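PDB 2VPZ: thiosulfate reductase from Thermus thermophilus, which binds two molybdopterin guanine dinucleotides, molybdenum and a [4Fe-4S] cluster, and probably catalyses redox reactions of sulfur compounds such as polysulfide. Local coordinates for residues Leu121-Lys126 with Ala476-Pro481; Val235-Ser240 with Leu250-Gly255. One frame throughout, in Å; residues are numbered along the deposited sequence.

Contact 1 and contact 2 are both buried, yet they lie on opposite sides of the chain's centre, about 47 Å apart, centre to centre, and share no helix or strand. Contact 1 (121-126 with 476-481) joins a helix to an outer strand of a five-stranded parallel sheet; it is almost wholly aliphatic and has no hydrogen bond across it. Contact 2 (235-240 with 250-255) joins the loops that leave two adjacent strands of another parallel sheet, and there polar groups and prolines face the guanosine end of a cofactor. Here the helix-sheet contact is apolar packing, whereas the loops at the strand ends of the other sheet bind the cofactor.

Contact 1 of 2, residues Leu121-Lys126 with Ala476-Pro481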
loop_
_atom_site.group_PDB
_atom_site.type_symbol
_atom_site.label_atom_id
_atom_site.label_comp_id
_atom_site.label_asym_id
_atom_site.label_seq_id
_atom_site.Cartn_x
_atom_site.Cartn_y
_atom_site.Cartn_z
ATOM N N LEU A 121 -1.722 62.303 -24.300
ATOM C CA LEU A 121 -0.892 62.011 -25.465
ATOM C C LEU A 121 -0.136 63.254 -26.019
ATOM O O LEU A 121 0.994 63.124 -26.496
ATOM C CB LEU A 121 -1.733 61.293 -26.576
ATOM C CG LEU A 121 -2.021 59.786 -26.334
ATOM C CD1 LEU A 121 -2.904 59.206 -27.460
ATOM C CD2 LEU A 121 -0.702 58.986 -26.233
ATOM N N ASP A 122 -0.730 64.452 -25.900
ATOM C CA ASP A 122 -0.117 65.739 -26.329
ATOM C C ASP A 122 1.037 66.084 -25.386
ATOM O O ASP A 122 2.141 66.472 -25.802
ATOM C CB ASP A 122 -1.086 66.927 -26.271
ATOM C CG ASP A 122 -2.076 66.986 -27.451
ATOM O OD1 ASP A 122 -1.933 66.188 -28.390
ATOM O OD2 ASP A 122 -2.973 67.858 -27.405
ATOM N N HIS A 123 0.736 65.974 -24.093
ATOM C CA HIS A 123 1.691 66.234 -23.022
ATOM C C HIS A 123 2.965 65.369 -23.196
ATOM O O HIS A 123 4.079 65.864 -22.986
ATOM C CB HIS A 123 1.027 66.008 -21.635
ATOM C CG HIS A 123 1.853 66.403 -20.457
ATOM N ND1 HIS A 123 2.714 65.551 -19.842
ATOM C CD2 HIS A 123 1.959 67.565 -19.801
ATOM C CE1 HIS A 123 3.333 66.170 -18.860
ATOM N NE2 HIS A 123 2.889 67.405 -18.814
ATOM N N ILE A 124 2.827 64.103 -23.590
ATOM C CA ILE A 124 3.995 63.229 -23.807
ATOM C C ILE A 124 4.818 63.666 -25.054
ATOM O O ILE A 124 6.025 63.883 -24.936
ATOM C CB ILE A 124 3.574 61.682 -23.880
ATOM C CG1 ILE A 124 3.132 61.183 -22.508
ATOM C CG2 ILE A 124 4.768 60.842 -24.402
ATOM C CD1 ILE A 124 2.007 60.120 -22.526
ATOM N N ALA A 125 4.193 63.827 -26.229
ATOM C CA ALA A 125 4.905 64.301 -27.441
ATOM C C ALA A 125 5.604 65.682 -27.232
ATOM O O ALA A 125 6.768 65.866 -27.622
ATOM C CB ALA A 125 3.945 64.371 -28.670
ATOM N N LYS A 126 4.912 66.642 -26.628
ATOM C CA LYS A 126 5.491 67.967 -26.352
ATOM C C LYS A 126 6.839 67.815 -25.579
ATOM O O LYS A 126 7.871 68.368 -25.992
ATOM C CB LYS A 126 4.499 68.839 -25.550
ATOM C CG LYS A 126 4.612 70.365 -25.744
ATOM C CD LYS A 126 5.297 71.053 -24.553
ATOM C CE LYS A 126 4.740 72.465 -24.289
ATOM N NZ LYS A 126 4.586 72.767 -22.822
ATOM N N ALA A 476 5.293 57.722 -11.961
ATOM C CA ALA A 476 5.273 58.345 -13.282
ATOM C C ALA A 476 4.599 59.724 -13.514
ATOM O O ALA A 476 3.652 60.084 -12.785
ATOM C CB ALA A 476 4.641 57.321 -14.306
ATOM N N ASP A 477 5.126 60.506 -14.475
ATOM C CA ASP A 477 4.489 61.770 -14.931
ATOM C C ASP A 477 3.623 61.070 -16.047
ATOM O O ASP A 477 4.190 60.545 -16.989
ATOM C CB ASP A 477 5.436 62.767 -15.683
ATOM C CG ASP A 477 6.880 62.732 -15.219
ATOM O OD1 ASP A 477 7.096 62.840 -13.993
ATOM O OD2 ASP A 477 7.790 62.611 -16.080
ATOM N N VAL A 478 2.295 61.064 -15.959
ATOM C CA VAL A 478 1.480 60.344 -16.957
ATOM C C VAL A 478 1.543 58.806 -16.884
ATOM O O VAL A 478 2.603 58.159 -17.094
ATOM C CB VAL A 478 1.761 60.695 -18.499
ATOM C CG1 VAL A 478 0.453 60.525 -19.323
ATOM C CG2 VAL A 478 2.314 62.101 -18.684
ATOM N N ILE A 479 0.365 58.253 -16.583
ATOM C CA ILE A 479 0.050 56.834 -16.460
ATOM C C ILE A 479 -0.986 56.614 -17.580
ATOM O O ILE A 479 -1.962 57.349 -17.646
ATOM C CB ILE A 479 -0.645 56.501 -15.068
ATOM C CG1 ILE A 479 0.319 56.695 -13.903
ATOM C CG2 ILE A 479 -1.204 55.051 -15.084
ATOM C CD1 ILE A 479 -0.345 56.985 -12.536
ATOM N N LEU A 480 -0.783 55.633 -18.462
ATOM C CA LEU A 480 -1.754 55.335 -19.534
ATOM C C LEU A 480 -2.332 53.915 -19.308
ATOM O O LEU A 480 -1.570 52.938 -19.317
ATOM C CB LEU A 480 -1.084 55.468 -20.933
ATOM C CG LEU A 480 -0.281 56.753 -21.241
ATOM C CD1 LEU A 480 0.370 56.682 -22.635
ATOM C CD2 LEU A 480 -1.182 58.012 -21.122
ATOM N N PRO A 481 -3.679 53.776 -19.094
ATOM C CA PRO A 481 -4.267 52.437 -18.882
ATOM C C PRO A 481 -4.454 51.565 -20.130
ATOM O O PRO A 481 -5.274 51.909 -20.995
ATOM C CB PRO A 481 -5.566 52.726 -18.137
ATOM C CG PRO A 481 -5.999 54.089 -18.669
ATOM C CD PRO A 481 -4.692 54.841 -18.986
#
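Asp-477 OD1 forms salt bridges with Arg-101 NH1 and Arg-107 NE, and OD2 accepts a hydrogen bond from Tyr-462 N; these bonds tether the chain just before Val-478, whose two methyls meet His-123 and Ile-124 of the helix. No hydrogen bond spans 121-126 and 476-481, and the two segments meet through side-chain packing. The centre of the fit is the Ile-124 side chain. Its CG1 branch lies beside the backbone N, anti to the carbonyl carbon (chi1 -70°), and carries CD1 into the notch between two residues of the other segment. There CD1 lies 3.6 Å from Val-478 CG1 and 3.8 Å from Leu-480 CD1. Toward Leu-480 the meeting is tip to tip, with methyls of both chains reaching for each other; toward Val-478 the two branched side chains lie at a slant, and Ile-124 CG1 comes within 4.0 Å of Val-478 CG2. The same CG2 methyl faces the imidazole of His-123 obliquely, 3.7 Å from ND1, as the two side chains slide past each other in opposite directions. The ring gets there because its CG is anti to the backbone N (chi1 -173°). Its ND1 is thereby buried against a methyl and has no hydrogen-bonding partner in the model. Leu-121, one turn earlier, adds a looser touch, its CD2 standing 4.4 Å from Leu-480 CD1. Ala-120 of the same helix also packs on Val-478 and Leu-480. The contact thus lays helix 117-134 against strand 479-481, last in the order of the parallel strands. That strand is hydrogen-bonded through its backbone to strand 462-466, Leu-480 with Ala-464, and Ile-479 bonds to Leu-99. Leu-525 of helix 518-528 touches both Leu-121 and Ile-124, and Val-463 of strand 462-466 also packs on Ile-124.

Contact 2 of 2, residues Val235-Ser240 with Leu250-Gly255; sequences VDPRFS and LPIKPG. With MGD (2-amino-5,6-dimercapto-7-methyl-3,7,8a,9-tetrahydro-8-oxa-1,3,9,10-tetraaza-anthracen-4-one guanosine dinucleotide), chain I.
Pro-237 is the bump that fills a hollow lined by Ile-252 and Pro-254: its CB lies 3.4 Å from Ile-252 O and 3.8 Å from Pro-254 CG. The ring's CD points another way, over the guanine of MGD, 3.5 Å from N3, so one proline wedges against 250-255 and roofs the base. Val-235 straddles its neighbours, CG2 against Leu-250 CG and CG1 against Ile-252 CB at 3.9 Å. At the backbone, Val-235 and Leu-250 form a parallel beta bridge, and Asp-236 N gives a weak hydrogen bond to Leu-250 O. The carboxylate of Asp-236, set by a CG anti to the backbone N (chi1 -161°), turns from 250-255 to the ribose: Asp-236 OD2 accepts from MGD O3' at 2.7 Å, and OD1 is modelled so close to MGD O2' that the exact length is doubtful. OD1 also takes Arg-238 N, from above the carboxylate plane, in an Asx turn. The guanidinium of Arg-238 meets MGD O3' with its edge, NH2 at 2.7 Å. Cutting Asp-236 back to an alanine would probably leave both ribose hydroxyls without this acceptor and let the turn holding Arg-238 relax. Val-235 O and Gly-255 N (3.1 Å from O6) take MGD N2 and O6, the two ends of the guanine's Watson-Crick edge, one from each segment, a chemistry consistent with selection of guanine and recalling the ribose-binding acid of Rossmann-like folds.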
loop_
_atom_site.group_PDB
_atom_site.type_symbol
_atom_site.label_atom_id
_atom_site.label_comp_id
_atom_site.label_asym_id
_atom_site.label_seq_id
_atom_site.Cartn_x
_atom_site.Cartn_y
_atom_site.Cartn_z
ATOM N N VAL A 235 20.250 18.085 -11.015
ATOM C CA VAL A 235 21.412 18.704 -10.371
ATOM C C VAL A 235 20.872 20.047 -9.830
ATOM O O VAL A 235 20.436 20.909 -10.604
ATOM C CB VAL A 235 22.547 18.943 -11.419
ATOM C CG1 VAL A 235 23.789 19.521 -10.740
ATOM C CG2 VAL A 235 22.873 17.618 -12.162
ATOM N N ASP A 236 20.896 20.240 -8.507
ATOM C CA ASP A 236 20.315 21.434 -7.866
ATOM C C ASP A 236 20.669 21.384 -6.353
ATOM O O ASP A 236 20.657 20.310 -5.757
ATOM C CB ASP A 236 18.754 21.312 -8.044
ATOM C CG ASP A 236 17.983 22.655 -7.858
ATOM O OD1 ASP A 236 18.296 23.439 -6.935
ATOM O OD2 ASP A 236 16.995 22.886 -8.630
ATOM N N PRO A 237 21.018 22.540 -5.728
ATOM C CA PRO A 237 21.309 22.465 -4.282
ATOM C C PRO A 237 19.995 22.267 -3.468
ATOM O O PRO A 237 20.031 22.087 -2.249
ATOM C CB PRO A 237 22.004 23.796 -3.963
ATOM C CG PRO A 237 21.545 24.740 -5.061
ATOM C CD PRO A 237 21.420 23.841 -6.285
ATOM N N ARG A 238 18.854 22.291 -4.172
ATOM C CA ARG A 238 17.508 22.171 -3.549
ATOM C C ARG A 238 16.707 20.952 -4.112
ATOM O O ARG A 238 16.689 20.739 -5.327
ATOM C CB ARG A 238 16.696 23.472 -3.786
ATOM C CG ARG A 238 15.526 23.762 -2.792
ATOM C CD ARG A 238 14.605 24.896 -3.302
ATOM N NE ARG A 238 14.390 24.827 -4.747
ATOM C CZ ARG A 238 13.238 24.496 -5.345
ATOM N NH1 ARG A 238 12.172 24.202 -4.613
ATOM N NH2 ARG A 238 13.149 24.445 -6.678
ATOM N N PHE A 239 16.066 20.156 -3.244
ATOM C CA PHE A 239 15.242 18.990 -3.655
ATOM C C PHE A 239 13.870 19.511 -4.135
ATOM O O PHE A 239 12.871 19.467 -3.389
ATOM C CB PHE A 239 15.020 17.951 -2.527
ATOM C CG PHE A 239 14.429 16.601 -3.013
ATOM C CD1 PHE A 239 15.255 15.628 -3.580
ATOM C CD2 PHE A 239 13.074 16.292 -2.849
ATOM C CE1 PHE A 239 14.762 14.376 -4.000
ATOM C CE2 PHE A 239 12.541 15.030 -3.266
ATOM C CZ PHE A 239 13.402 14.086 -3.846
ATOM N N SER A 240 13.832 19.976 -5.382
ATOM C CA SER A 240 12.641 20.540 -6.046
ATOM C C SER A 240 11.557 19.527 -6.474
ATOM O O SER A 240 11.653 18.320 -6.177
ATOM C CB SER A 240 13.046 21.333 -7.297
ATOM O OG SER A 240 13.297 20.477 -8.417
ATOM N N LEU A 250 21.530 15.024 -7.633
ATOM C CA LEU A 250 22.909 15.403 -7.246
ATOM C C LEU A 250 22.834 16.771 -6.463
ATOM O O LEU A 250 22.713 17.841 -7.095
ATOM C CB LEU A 250 23.880 15.508 -8.464
ATOM C CG LEU A 250 23.823 14.535 -9.668
ATOM C CD1 LEU A 250 25.143 14.552 -10.502
ATOM C CD2 LEU A 250 23.533 13.106 -9.191
ATOM N N PRO A 251 22.872 16.762 -5.083
ATOM C CA PRO A 251 22.817 18.028 -4.323
ATOM C C PRO A 251 24.107 18.876 -4.379
ATOM O O PRO A 251 24.816 19.014 -3.369
ATOM C CB PRO A 251 22.456 17.634 -2.888
ATOM C CG PRO A 251 22.577 16.119 -2.807
ATOM C CD PRO A 251 22.899 15.585 -4.210
ATOM N N ILE A 252 24.371 19.445 -5.556
ATOM C CA ILE A 252 25.559 20.247 -5.859
ATOM C C ILE A 252 25.816 21.505 -5.020
ATOM O O ILE A 252 24.902 22.247 -4.632
ATOM C CB ILE A 252 25.568 20.650 -7.404
ATOM C CG1 ILE A 252 26.984 20.631 -7.963
ATOM C CG2 ILE A 252 24.896 22.034 -7.600
ATOM C CD1 ILE A 252 27.203 21.521 -9.204
ATOM N N LYS A 253 27.083 21.748 -4.696
ATOM C CA LYS A 253 27.427 22.945 -3.940
ATOM C C LYS A 253 27.134 24.121 -4.919
ATOM O O LYS A 253 27.565 24.073 -6.075
ATOM C CB LYS A 253 28.906 22.898 -3.505
ATOM C CG LYS A 253 29.566 24.248 -3.445
ATOM C CD LYS A 253 30.889 24.204 -2.697
ATOM C CE LYS A 253 31.109 25.478 -1.887
ATOM N NZ LYS A 253 32.508 25.596 -1.369
ATOM N N PRO A 254 26.381 25.176 -4.470
ATOM C CA PRO A 254 26.098 26.310 -5.385
ATOM C C PRO A 254 27.253 27.045 -6.114
ATOM O O PRO A 254 28.260 27.320 -5.472
ATOM C CB PRO A 254 25.282 27.286 -4.548
ATOM C CG PRO A 254 24.664 26.473 -3.462
ATOM C CD PRO A 254 25.652 25.315 -3.205
ATOM N N GLY A 255 27.022 27.371 -7.397
ATOM C CA GLY A 255 27.944 28.091 -8.273
ATOM C C GLY A 255 29.122 27.289 -8.741
ATOM O O GLY A 255 30.202 27.796 -9.120
HETATM P PB MGD I . 16.408 27.949 -12.974
HETATM O O1B MGD I . 17.011 29.191 -12.447
HETATM O O2B MGD I . 17.159 27.081 -13.849
HETATM O O3B MGD I . 15.094 28.618 -13.597
HETATM O O3A MGD I . 12.693 29.041 -14.328
HETATM P PA MGD I . 13.979 28.189 -14.657
HETATM O O1A MGD I . 14.277 28.570 -16.031
HETATM O O2A MGD I . 13.646 26.779 -14.526
HETATM O "O5'" MGD I . 15.912 27.057 -11.799
HETATM C "C5'" MGD I . 15.479 27.428 -10.488
HETATM C "C4'" MGD I . 16.153 26.332 -9.680
HETATM O "O4'" MGD I . 17.524 26.672 -9.811
HETATM C "C3'" MGD I . 15.898 26.284 -8.150
HETATM O "O3'" MGD I . 15.566 24.939 -7.717
HETATM C "C2'" MGD I . 17.243 26.693 -7.498
HETATM O "O2'" MGD I . 17.557 25.764 -6.468
HETATM C "C1'" MGD I . 18.228 26.369 -8.593
HETATM N N9 MGD I . 19.647 26.792 -8.442
HETATM C C8 MGD I . 20.105 27.907 -7.790
HETATM N N7 MGD I . 21.465 27.992 -7.833
HETATM C C5 MGD I . 21.895 26.894 -8.507
HETATM C C6 MGD I . 23.215 26.318 -8.837
HETATM O O6 MGD I . 24.213 26.982 -8.538
HETATM N N1 MGD I . 23.273 25.174 -9.516
HETATM C C2 MGD I . 22.156 24.472 -9.847
HETATM N N2 MGD I . 22.267 23.286 -10.545
HETATM N N3 MGD I . 20.897 24.931 -9.568
HETATM C C4 MGD I . 20.703 26.109 -8.915
HETATM C C10 MGD I . 12.394 30.385 -14.640
HETATM C C11 MGD I . 11.542 30.308 -15.865
HETATM O O11 MGD I . 10.282 29.730 -15.493
HETATM C C12 MGD I . 11.483 31.629 -16.675
HETATM S S12 MGD I . 12.880 32.447 -17.137
HETATM C C13 MGD I . 10.298 32.212 -17.079
HETATM S S13 MGD I . 10.306 33.597 -18.071
HETATM C C14 MGD I . 8.971 31.620 -16.680
HETATM N N15 MGD I . 8.275 32.282 -15.640
HETATM C C16 MGD I . 7.354 31.624 -14.865
HETATM C C17 MGD I . 6.535 32.254 -13.769
HETATM O O17 MGD I . 6.637 33.494 -13.554
HETATM N N18 MGD I . 5.621 31.491 -13.078
HETATM C C19 MGD I . 5.559 30.161 -13.342
HETATM N N19 MGD I . 4.732 29.452 -12.598
HETATM N N20 MGD I . 6.285 29.470 -14.284
HETATM C C21 MGD I . 7.143 30.186 -15.074
HETATM N N22 MGD I . 7.904 29.615 -15.994
HETATM C C23 MGD I . 9.164 30.142 -16.402
#